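Lyase/mutase (Burkholderia cenocepacia, PDB 4LSB) is a magnesium-binding enzyme of the lyase/mutase type with a TIM-barrel fold, found as an assembly of two copies of the chain. Local coordinates at residues B[17-22]-B[118-123]; B[34-39]-B[239-244]; B[42-47]-B[285-290]; B[191-196]-B[211-216]. All blocks are in the same frame, centred on the assembly; numbering follows the deposited sequence.

Contact 1: residues B[17-22]-B[118-123]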
loop_
_atom_site.group_PDB
_atom_site.type_symbol
_atom_site.label_atom_id
_atom_site.label_comp_id
_atom_site.label_asym_id
_atom_site.label_seq_id
_atom_site.Cartn_x
_atom_site.Cartn_y
_atom_site.Cartn_z
ATOM N N ARG B 17 21.654 -18.252 -3.157
ATOM C CA ARG B 17 20.769 -19.001 -4.074
ATOM C C ARG B 17 19.986 -18.001 -4.920
ATOM O O ARG B 17 19.946 -18.136 -6.111
ATOM C CB ARG B 17 19.790 -19.924 -3.345
ATOM N N HIS B 18 19.393 -16.992 -4.289
ATOM C CA HIS B 18 18.657 -15.972 -5.030
ATOM C C HIS B 18 19.533 -15.207 -5.976
ATOM O O HIS B 18 19.094 -14.852 -7.073
ATOM C CB HIS B 18 17.991 -14.996 -4.097
ATOM C CG HIS B 18 16.831 -15.582 -3.383
ATOM N ND1 HIS B 18 16.237 -14.963 -2.316
ATOM C CD2 HIS B 18 16.125 -16.705 -3.614
ATOM C CE1 HIS B 18 15.205 -15.672 -1.913
ATOM N NE2 HIS B 18 15.116 -16.744 -2.681
ATOM N N ALA B 19 20.796 -15.027 -5.598
ATOM C CA ALA B 19 21.725 -14.239 -6.425
ATOM C C ALA B 19 22.013 -14.960 -7.719
ATOM O O ALA B 19 22.041 -14.370 -8.825
ATOM C CB ALA B 19 23.025 -13.940 -5.670
ATOM N N GLU B 20 22.200 -16.255 -7.586
ATOM C CA GLU B 20 22.450 -17.061 -8.766
ATOM C C GLU B 20 21.224 -17.213 -9.628
ATOM O O GLU B 20 21.332 -17.167 -10.867
ATOM C CB GLU B 20 22.958 -18.466 -8.399
ATOM C CG GLU B 20 23.251 -19.318 -9.639
ATOM C CD GLU B 20 24.238 -18.700 -10.646
ATOM O OE1 GLU B 20 25.233 -18.038 -10.247
ATOM O OE2 GLU B 20 24.006 -18.881 -11.873
ATOM N N ALA B 21 20.087 -17.451 -9.012
ATOM C CA ALA B 21 18.848 -17.526 -9.775
ATOM C C ALA B 21 18.605 -16.211 -10.562
ATOM O O ALA B 21 18.204 -16.199 -11.746
ATOM C CB ALA B 21 17.691 -17.855 -8.850
ATOM N N PHE B 22 18.883 -15.086 -9.912
ATOM C CA PHE B 22 18.656 -13.779 -10.525
ATOM C C PHE B 22 19.588 -13.568 -11.709
ATOM O O PHE B 22 19.144 -13.126 -12.770
ATOM C CB PHE B 22 18.838 -12.669 -9.519
ATOM C CG PHE B 22 18.385 -11.332 -10.029
ATOM C CD1 PHE B 22 17.094 -11.159 -10.519
ATOM C CD2 PHE B 22 19.222 -10.263 -10.015
ATOM C CE1 PHE B 22 16.663 -9.900 -10.973
ATOM C CE2 PHE B 22 18.796 -9.009 -10.457
ATOM C CZ PHE B 22 17.520 -8.842 -10.937
ATOM N N GLY B 118 19.792 -7.537 1.929
ATOM C CA GLY B 118 19.320 -8.730 1.308
ATOM C C GLY B 118 19.109 -8.694 -0.189
ATOM O O GLY B 118 18.743 -9.696 -0.807
ATOM N N ALA B 119 19.357 -7.543 -0.792
ATOM C CA ALA B 119 19.251 -7.425 -2.237
ATOM C C ALA B 119 20.359 -8.221 -2.943
ATOM O O ALA B 119 21.485 -8.319 -2.471
ATOM C CB ALA B 119 19.269 -5.966 -2.658
ATOM N N VAL B 120 20.018 -8.761 -4.104
ATOM C CA VAL B 120 21.007 -9.431 -4.922
ATOM C C VAL B 120 21.299 -8.665 -6.189
ATOM O O VAL B 120 22.031 -9.107 -7.063
ATOM C CB VAL B 120 20.613 -10.852 -5.245
ATOM C CG1 VAL B 120 20.668 -11.723 -4.016
ATOM C CG2 VAL B 120 19.237 -10.916 -5.893
ATOM N N GLY B 121 20.700 -7.508 -6.326
ATOM C CA GLY B 121 21.027 -6.618 -7.396
ATOM C C GLY B 121 20.547 -5.223 -7.053
ATOM O O GLY B 121 19.795 -4.997 -6.089
ATOM N N GLY B 122 20.959 -4.282 -7.848
ATOM C CA GLY B 122 20.427 -2.906 -7.708
ATOM C C GLY B 122 20.905 -1.966 -8.787
ATOM O O GLY B 122 21.828 -2.300 -9.509
ATOM N N SER B 123 20.267 -0.784 -8.856
ATOM C CA SER B 123 20.510 0.246 -9.853
ATOM C C SER B 123 21.152 1.509 -9.286
ATOM O O SER B 123 20.738 2.016 -8.236
ATOM C CB SER B 123 19.200 0.678 -10.554
ATOM O OG SER B 123 18.198 1.229 -9.685
#
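Val120 reaches across to helix 14-25 and fits between Ala19 and Phe22 with every carbon of its side chain. CB comes first, 3.8 Å from Ala19 CA. Of the two methyls, CG1 lies against the alanine, 3.6 Å from Ala19 CB, on the side that also brings it near His18 CB. CG2 turns the other way, toward the next turn of the helix: it sits 4.0 Å from Phe22 CB and close to His18 O, which accepts the helical bond from Phe22 N. The first torsion of Phe22 (chi1 -170°) sets CG opposite the backbone N and carries the ring past Val120 obliquely, until CE2 stands 4.5 Å from Gly121 CA. The glycine lets the ring approach the strand closely. Val120 directly precedes Gly121 of strand 121-125, and Phe22 also packs on Pro91, Ser93 and Thr160, on or beside the two neighbouring strands. The N-terminal helix is thus laid across the N-terminal end of the barrel strands, with Phe22 directed inward. No hydrogen bond crosses between the two segments; their attachment rests on shape and on the burial of aliphatic and aromatic carbon.

Contact 2: residues B[34-39]-B[239-244]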
loop_
_atom_site.group_PDB
_atom_site.type_symbol
_atom_site.label_atom_id
_atom_site.label_comp_id
_atom_site.label_asym_id
_atom_site.label_seq_id
_atom_site.Cartn_x
_atom_site.Cartn_y
_atom_site.Cartn_z
ATOM N N ILE B 34 10.304 -7.983 -14.486
ATOM C CA ILE B 34 10.626 -7.790 -13.096
ATOM C C ILE B 34 9.654 -6.731 -12.554
ATOM O O ILE B 34 9.776 -5.519 -12.827
ATOM C CB ILE B 34 12.105 -7.461 -12.853
ATOM C CG1 ILE B 34 12.391 -7.420 -11.348
ATOM C CG2 ILE B 34 12.511 -6.152 -13.496
ATOM C CD1 ILE B 34 13.870 -7.473 -11.012
ATOM N N PRO B 35 8.600 -7.199 -11.852
ATOM C CA PRO B 35 7.596 -6.232 -11.412
ATOM C C PRO B 35 8.000 -5.542 -10.140
ATOM O O PRO B 35 8.934 -5.992 -9.437
ATOM C CB PRO B 35 6.375 -7.116 -11.207
ATOM C CG PRO B 35 6.950 -8.370 -10.688
ATOM C CD PRO B 35 8.222 -8.569 -11.470
ATOM N N ASN B 36 7.290 -4.463 -9.823
ATOM C CA ASN B 36 7.669 -3.531 -8.777
ATOM C C ASN B 36 6.568 -3.369 -7.675
ATOM O O ASN B 36 5.758 -2.478 -7.744
ATOM C CB ASN B 36 7.969 -2.129 -9.336
ATOM C CG ASN B 36 9.047 -2.115 -10.434
ATOM O OD1 ASN B 36 8.783 -2.481 -11.586
ATOM N ND2 ASN B 36 10.254 -1.695 -10.087
ATOM N N PRO B 37 6.573 -4.228 -6.683
ATOM C CA PRO B 37 5.781 -4.001 -5.479
ATOM C C PRO B 37 6.328 -2.870 -4.653
ATOM O O PRO B 37 7.470 -2.460 -4.872
ATOM C CB PRO B 37 5.958 -5.309 -4.737
ATOM C CG PRO B 37 7.332 -5.640 -5.037
ATOM C CD PRO B 37 7.603 -5.242 -6.439
ATOM N N TRP B 38 5.494 -2.319 -3.747
ATOM C CA TRP B 38 5.865 -1.204 -2.881
ATOM C C TRP B 38 5.568 -1.474 -1.395
ATOM O O TRP B 38 5.808 -0.615 -0.560
ATOM C CB TRP B 38 5.164 0.127 -3.323
ATOM C CG TRP B 38 3.682 0.043 -3.218
ATOM C CD1 TRP B 38 2.907 0.429 -2.151
ATOM C CD2 TRP B 38 2.798 -0.546 -4.159
ATOM N NE1 TRP B 38 1.587 0.157 -2.410
ATOM C CE2 TRP B 38 1.496 -0.411 -3.650
ATOM C CE3 TRP B 38 2.961 -1.056 -5.452
ATOM C CZ2 TRP B 38 0.366 -0.863 -4.360
ATOM C CZ3 TRP B 38 1.827 -1.541 -6.119
ATOM C CH2 TRP B 38 0.580 -1.423 -5.586
ATOM N N ASP B 39 5.079 -2.668 -1.083
ATOM C CA ASP B 39 4.895 -3.088 0.281
ATOM C C ASP B 39 4.959 -4.619 0.390
ATOM O O ASP B 39 5.106 -5.339 -0.620
ATOM C CB ASP B 39 3.610 -2.464 0.882
ATOM C CG ASP B 39 2.334 -2.925 0.224
ATOM O OD1 ASP B 39 2.339 -3.927 -0.540
ATOM O OD2 ASP B 39 1.317 -2.195 0.461
ATOM N N VAL B 239 12.259 -6.395 -18.428
ATOM C CA VAL B 239 11.287 -5.361 -18.523
ATOM C C VAL B 239 10.699 -5.108 -17.135
ATOM O O VAL B 239 10.173 -5.997 -16.479
ATOM C CB VAL B 239 10.149 -5.758 -19.479
ATOM C CG1 VAL B 239 9.183 -4.587 -19.639
ATOM C CG2 VAL B 239 10.708 -6.162 -20.824
ATOM N N SER B 240 10.811 -3.865 -16.703
ATOM C CA SER B 240 10.298 -3.429 -15.406
ATOM C C SER B 240 9.136 -2.412 -15.595
ATOM O O SER B 240 8.812 -1.967 -16.743
ATOM C CB SER B 240 11.468 -2.777 -14.625
ATOM O OG SER B 240 11.866 -1.519 -15.239
ATOM N N VAL B 241 8.507 -2.015 -14.476
ATOM C CA VAL B 241 7.384 -1.095 -14.553
ATOM C C VAL B 241 7.434 0.136 -13.615
ATOM O O VAL B 241 6.474 0.895 -13.552
ATOM C CB VAL B 241 6.026 -1.815 -14.358
ATOM C CG1 VAL B 241 5.830 -2.907 -15.407
ATOM C CG2 VAL B 241 5.874 -2.351 -12.944
ATOM N N GLY B 242 8.548 0.351 -12.924
ATOM C CA GLY B 242 8.702 1.499 -12.048
ATOM C C GLY B 242 7.496 1.588 -11.108
ATOM O O GLY B 242 7.101 0.575 -10.505
ATOM N N GLY B 243 6.950 2.785 -10.986
ATOM C CA GLY B 243 5.784 3.012 -10.075
ATOM C C GLY B 243 4.426 2.672 -10.678
ATOM O O GLY B 243 3.405 3.030 -10.093
ATOM N N ALA B 244 4.383 2.030 -11.848
ATOM C CA ALA B 244 3.109 1.863 -12.549
ATOM C C ALA B 244 2.130 0.960 -11.883
ATOM O O ALA B 244 0.914 1.158 -12.027
ATOM C CB ALA B 244 3.328 1.418 -13.980
HETATM O O HOH W 1 4.893 -0.068 -9.114
#
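Asn36 points its amide at the turn that follows strand 238-240. Its OD1 accepts from Val241 N at 2.9 Å, a fairly straight bond (155° at the hydrogen) in which the donor is tilted 24° from the amide plane. A methyl of the same valine closes in on the oxygen as well, Val241 CG2 lying 3.2 Å from Asn36 OD1. At the root of the asparagine, Asn36 CB comes as close as 3.1 Å to Gly242 O. One water ties the backbones together beyond it, donating to both Asn36 O and Gly242 O. At the other end of the segments, Ile34 N gives a 2.8 Å hydrogen bond to Val239 O, and the branch methyl Ile34 CG2 rests 3.7 Å from Ser240 CB.

These are the first and last strands of the TIM barrel, lying parallel side by side, and the bonds run from the strands into the loops at their C-terminal ends, the end where this fold keeps its active site; the turn at Gly242 lies in the neighbourhood of the bound magnesium ion. The amide of Asn36 is fixed in rotation by a second bond, from ND2 to Thr56 O, which links it to the loop after strand 54-55. On the opposite segment, Val241 O accepts from Ala244 N, closing a type II' turn in which Gly242 takes positive phi and Gly243 is the N-cap of helix 244-263. Farther out, Trp38 meets the ring of Phe253 of the second subunit nearly at right angles.

Contact 3: residues B[42-47]-B[285-290]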
loop_
_atom_site.group_PDB
_atom_site.type_symbol
_atom_site.label_atom_id
_atom_site.label_comp_id
_atom_site.label_asym_id
_atom_site.label_seq_id
_atom_site.Cartn_x
_atom_site.Cartn_y
_atom_site.Cartn_z
ATOM N N THR B 42 2.045 -6.588 -1.632
ATOM C CA THR B 42 2.216 -6.642 -3.055
ATOM C C THR B 42 3.361 -7.558 -3.432
ATOM O O THR B 42 3.271 -8.230 -4.427
ATOM C CB THR B 42 2.330 -5.217 -3.679
ATOM O OG1 THR B 42 3.323 -4.436 -2.997
ATOM C CG2 THR B 42 1.016 -4.510 -3.637
ATOM N N ALA B 43 4.412 -7.594 -2.632
ATOM C CA ALA B 43 5.501 -8.475 -2.863
ATOM C C ALA B 43 5.054 -9.908 -2.803
ATOM O O ALA B 43 5.349 -10.687 -3.714
ATOM C CB ALA B 43 6.626 -8.215 -1.909
ATOM N N ARG B 44 4.309 -10.260 -1.747
ATOM C CA ARG B 44 3.685 -11.564 -1.626
ATOM C C ARG B 44 2.832 -11.971 -2.832
ATOM O O ARG B 44 3.019 -13.102 -3.374
ATOM C CB ARG B 44 2.836 -11.665 -0.341
ATOM C CG ARG B 44 3.678 -11.735 0.919
ATOM C CD ARG B 44 2.921 -12.325 2.090
ATOM N NE ARG B 44 2.786 -13.774 1.944
ATOM C CZ ARG B 44 2.081 -14.554 2.756
ATOM N NH1 ARG B 44 1.515 -14.076 3.837
ATOM N NH2 ARG B 44 2.027 -15.852 2.518
ATOM N N LEU B 45 1.977 -11.042 -3.274
ATOM C CA LEU B 45 1.045 -11.332 -4.348
ATOM C C LEU B 45 1.777 -11.542 -5.657
ATOM O O LEU B 45 1.431 -12.412 -6.437
ATOM C CB LEU B 45 0.042 -10.221 -4.509
ATOM C CG LEU B 45 -0.930 -10.120 -3.301
ATOM C CD1 LEU B 45 -1.716 -8.831 -3.400
ATOM C CD2 LEU B 45 -1.867 -11.344 -3.235
ATOM N N LEU B 46 2.817 -10.759 -5.914
ATOM C CA LEU B 46 3.611 -11.019 -7.124
ATOM C C LEU B 46 4.331 -12.369 -7.116
ATOM O O LEU B 46 4.456 -13.015 -8.161
ATOM C CB LEU B 46 4.597 -9.862 -7.402
ATOM C CG LEU B 46 3.941 -8.476 -7.658
ATOM C CD1 LEU B 46 4.972 -7.385 -7.561
ATOM C CD2 LEU B 46 3.188 -8.393 -9.017
ATOM N N ALA B 47 4.814 -12.828 -5.970
ATOM C CA ALA B 47 5.414 -14.154 -5.925
ATOM C C ALA B 47 4.358 -15.229 -6.202
ATOM O O ALA B 47 4.566 -16.167 -6.959
ATOM C CB ALA B 47 6.064 -14.411 -4.591
ATOM N N PRO B 285 2.012 -20.025 4.834
ATOM C CA PRO B 285 3.320 -19.669 5.356
ATOM C C PRO B 285 4.346 -19.388 4.269
ATOM O O PRO B 285 5.492 -19.140 4.596
ATOM C CB PRO B 285 3.706 -20.918 6.160
ATOM C CG PRO B 285 3.099 -22.030 5.373
ATOM C CD PRO B 285 1.806 -21.482 4.805
ATOM N N ASP B 286 3.950 -19.470 3.001
ATOM C CA ASP B 286 4.812 -19.158 1.875
ATOM C C ASP B 286 3.988 -18.562 0.743
ATOM O O ASP B 286 2.804 -18.292 0.903
ATOM C CB ASP B 286 5.547 -20.402 1.401
ATOM C CG ASP B 286 4.595 -21.492 0.891
ATOM O OD1 ASP B 286 3.493 -21.179 0.389
ATOM O OD2 ASP B 286 4.980 -22.676 0.982
ATOM N N ASN B 287 4.624 -18.326 -0.399
ATOM C CA ASN B 287 3.950 -17.680 -1.496
ATOM C C ASN B 287 3.755 -18.601 -2.690
ATOM O O ASN B 287 3.833 -18.115 -3.810
ATOM C CB ASN B 287 4.729 -16.462 -1.967
ATOM C CG ASN B 287 4.867 -15.411 -0.904
ATOM O OD1 ASN B 287 3.969 -15.243 -0.070
ATOM N ND2 ASN B 287 6.008 -14.672 -0.918
ATOM N N SER B 288 3.503 -19.902 -2.458
ATOM C CA SER B 288 3.226 -20.852 -3.557
ATOM C C SER B 288 2.172 -20.312 -4.513
ATOM O O SER B 288 1.132 -19.841 -4.059
ATOM C CB SER B 288 2.680 -22.186 -3.027
ATOM O OG SER B 288 3.526 -22.737 -2.028
ATOM N N PRO B 289 2.424 -20.399 -5.840
ATOM C CA PRO B 289 1.335 -20.142 -6.780
ATOM C C PRO B 289 0.089 -20.988 -6.487
ATOM O O PRO B 289 0.193 -22.203 -6.308
ATOM C CB PRO B 289 1.983 -20.449 -8.131
ATOM C CG PRO B 289 3.407 -19.965 -7.943
ATOM C CD PRO B 289 3.741 -20.387 -6.526
ATOM N N ILE B 290 -1.060 -20.309 -6.400
ATOM C CA ILE B 290 -2.247 -20.802 -5.666
ATOM C C ILE B 290 -3.248 -19.672 -5.422
ATOM O O ILE B 290 -3.428 -18.804 -6.272
ATOM C CB ILE B 290 -1.869 -21.382 -4.282
#
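Asn287 OD1 takes one strong and one weak bond from the guanidinium of Arg44. The strong bond comes from Arg44 NE, 2.8 Å from Asn287 OD1 and almost straight at 170°; the oxygen lies practically in the guanidinium plane, and the nitrogen in the plane of the amide carbonyl. Arg44 NH2 adds the weak bond to the same Asn287 OD1 at 3.3 Å and another weak one to Asp286 O at 3.0 Å, so the NE and NH2 edge spans a side-chain oxygen and a backbone carbonyl of the loop. A bend at chi3 (75°) turns this edge toward the loop, where the arginine crosses the asparagine side chain at about a right angle, the two flat groups inclined by 38°. One helical turn on, Ala47 CB meets Asn287 CB at 3.6 Å, and Pro289 CG comes 4.1 Å from Ala47 O.

Helix 40-48 follows the first strand of the barrel, and here the C-terminal tail, leaving helix 275-283, folds back onto it. Arg44 also binds the end of that last helix, NH1 to Phe282 O and NH2 to Ala284 O just past it, and NH1 reaches Gly66 O of the second subunit. Asn287 is held from its other side, ND2 donating to Ala87 O and Gly88 O at the end of helix 74-88. Within the tail, Asp286 forms an Asx turn: its OD1 accepts from Ser288 N at 3.1 Å and from Ser288 OG, both arriving from the same face of the carboxylate.

Contact 4: residues B[191-196]-B[211-216]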
loop_
_atom_site.group_PDB
_atom_site.type_symbol
_atom_site.label_atom_id
_atom_site.label_comp_id
_atom_site.label_asym_id
_atom_site.label_seq_id
_atom_site.Cartn_x
_atom_site.Cartn_y
_atom_site.Cartn_z
ATOM N N ASP B 191 26.333 -4.919 -15.041
ATOM C CA ASP B 191 25.811 -6.179 -15.581
ATOM C C ASP B 191 24.603 -5.980 -16.454
ATOM O O ASP B 191 24.350 -6.755 -17.360
ATOM C CB ASP B 191 25.423 -7.077 -14.415
ATOM C CG ASP B 191 26.587 -7.332 -13.491
ATOM O OD1 ASP B 191 27.504 -8.070 -13.909
ATOM O OD2 ASP B 191 26.601 -6.805 -12.362
ATOM N N VAL B 192 23.831 -4.933 -16.168
ATOM C CA VAL B 192 22.577 -4.668 -16.867
ATOM C C VAL B 192 22.536 -3.187 -17.113
ATOM O O VAL B 192 23.031 -2.413 -16.288
ATOM C CB VAL B 192 21.344 -5.081 -16.054
ATOM C CG1 VAL B 192 20.070 -4.801 -16.846
ATOM C CG2 VAL B 192 21.423 -6.532 -15.634
ATOM N N LEU B 193 22.088 -2.790 -18.297
ATOM C CA LEU B 193 22.093 -1.374 -18.670
ATOM C C LEU B 193 20.644 -0.889 -18.867
ATOM O O LEU B 193 19.814 -1.588 -19.384
ATOM C CB LEU B 193 22.892 -1.115 -19.963
ATOM C CG LEU B 193 24.405 -1.309 -19.905
ATOM C CD1 LEU B 193 25.054 -0.510 -18.776
ATOM C CD2 LEU B 193 24.701 -2.795 -19.800
ATOM N N TYR B 194 20.361 0.335 -18.464
ATOM C CA TYR B 194 18.963 0.802 -18.448
ATOM C C TYR B 194 18.902 2.325 -18.685
ATOM O O TYR B 194 19.499 3.083 -17.923
ATOM C CB TYR B 194 18.345 0.413 -17.117
ATOM C CG TYR B 194 16.940 0.928 -16.692
ATOM C CD1 TYR B 194 15.976 1.373 -17.585
ATOM C CD2 TYR B 194 16.583 0.868 -15.359
ATOM C CE1 TYR B 194 14.724 1.798 -17.143
ATOM C CE2 TYR B 194 15.357 1.288 -14.921
ATOM C CZ TYR B 194 14.431 1.753 -15.823
ATOM O OH TYR B 194 13.210 2.141 -15.302
ATOM N N ALA B 195 18.178 2.727 -19.741
ATOM C CA ALA B 195 17.889 4.159 -20.021
ATOM C C ALA B 195 16.380 4.454 -19.946
ATOM O O ALA B 195 15.687 4.292 -20.923
ATOM C CB ALA B 195 18.409 4.520 -21.391
ATOM N N PRO B 196 15.875 4.872 -18.786
ATOM C CA PRO B 196 14.445 5.085 -18.696
ATOM C C PRO B 196 14.017 6.256 -19.581
ATOM O O PRO B 196 14.777 7.209 -19.769
ATOM C CB PRO B 196 14.210 5.352 -17.214
ATOM C CG PRO B 196 15.532 5.747 -16.678
ATOM C CD PRO B 196 16.552 5.109 -17.501
ATOM N N VAL B 211 24.857 -2.124 -27.002
ATOM C CA VAL B 211 25.261 -2.493 -25.649
ATOM C C VAL B 211 25.666 -3.977 -25.571
ATOM O O VAL B 211 26.668 -4.300 -24.948
ATOM C CB VAL B 211 24.148 -2.136 -24.669
ATOM C CG1 VAL B 211 24.354 -2.810 -23.328
ATOM C CG2 VAL B 211 24.082 -0.669 -24.481
ATOM N N GLY B 212 24.898 -4.858 -26.222
ATOM C CA GLY B 212 25.178 -6.289 -26.231
ATOM C C GLY B 212 24.811 -7.003 -24.911
ATOM O O GLY B 212 24.077 -7.973 -24.902
ATOM N N ALA B 213 25.346 -6.515 -23.807
ATOM C CA ALA B 213 25.009 -7.000 -22.459
ATOM C C ALA B 213 23.507 -6.762 -22.195
ATOM O O ALA B 213 22.865 -6.021 -22.931
ATOM C CB ALA B 213 25.858 -6.241 -21.454
ATOM N N PRO B 214 22.947 -7.385 -21.160
ATOM C CA PRO B 214 21.514 -7.251 -20.917
ATOM C C PRO B 214 21.043 -5.809 -20.776
ATOM O O PRO B 214 21.645 -5.018 -20.048
ATOM C CB PRO B 214 21.323 -7.982 -19.611
ATOM C CG PRO B 214 22.364 -9.087 -19.667
ATOM C CD PRO B 214 23.552 -8.359 -20.222
ATOM N N VAL B 215 19.892 -5.531 -21.342
ATOM C CA VAL B 215 19.248 -4.213 -21.220
ATOM C C VAL B 215 17.885 -4.359 -20.545
ATOM O O VAL B 215 17.125 -5.295 -20.856
ATOM C CB VAL B 215 19.148 -3.531 -22.598
ATOM C CG1 VAL B 215 18.236 -2.297 -22.582
ATOM C CG2 VAL B 215 20.539 -3.174 -23.098
ATOM N N ASN B 216 17.589 -3.455 -19.597
ATOM C CA ASN B 216 16.254 -3.370 -18.984
ATOM C C ASN B 216 15.558 -2.207 -19.659
ATOM O O ASN B 216 16.166 -1.156 -19.857
ATOM C CB ASN B 216 16.410 -3.063 -17.475
ATOM C CG ASN B 216 15.084 -2.889 -16.749
ATOM O OD1 ASN B 216 14.664 -3.789 -16.076
ATOM N ND2 ASN B 216 14.477 -1.694 -16.803
HETATM O O HOH W 2 16.736 1.017 -21.520
#
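Leu193 and Val211 form the apolar centre, Leu193 CD2 lying 3.5 Å from Val211 CG1 as the two side chains pass at an angle. Ala213 CB extends this patch, 4.0 Å from the same leucine methyl, and Leu182 and Tyr185 of helix 175-187 bear on Leu193 from the helical layer of the barrel. Val192, facing the other way, sets CG1 beside the backbone of Asn216 and CG2 beside the ring of Pro214, while Pro214 CD abuts Asp191 O at 3.4 Å.

The backbones pair as parallel strands: Leu193 N donates to Pro214 O, and Leu193 O accepts from Asn216 N, each at 2.9 Å. Helix 201-211 connects the two strands, making a beta-alpha-beta unit of the TIM barrel. Where the pairing ends, a water accepts from Ala195 N and lies within hydrogen-bonding distance of Asn216 O, bridging the two.

The polar edge belongs to Tyr194 and Asn216, on the face away from Leu193. Both have CG anti to the backbone N (chi1 171° and 177°), which runs them side by side and places Asn216 ND2 3.3 Å above the centre of the tyrosine ring, the planes 55° apart; Pro196 CD touches the opposite face toward the rim of the ring, 3.7 Å from its plane. Arg238 NE donates to Asn216 OD1 and Ser240 OG bonds to its ND2, so the buried amide is held by Arg238 and Ser240 of the next strand. With both ends so engaged, the amide has a fixed rotation, and one N-H of ND2 leans toward the ring face, consistent with a weak N-H...pi attraction.

Overall arrangement
From the N terminus, the chain opens contacts 1, 2 and 3 in turn at 17-22, 34-39 and 42-47, and closes them in the same order at 118-123, 239-244 and 285-290, so all three cross. Contact 4, short in sequence, lies after contact 1 has closed and within the spans of both contacts 2 and 3. Contact 1 joins the N-terminal helix to the barrel wall, contact 2 pairs the first strand with the last, contact 4 pairs two successive later strands, and contact 3 fastens the C-terminal tail outside. Phe22 touches Ile34 between contacts 1 and 2; Pro37 meets Thr42 between contacts 2 and 3, both of which adjoin the second subunit.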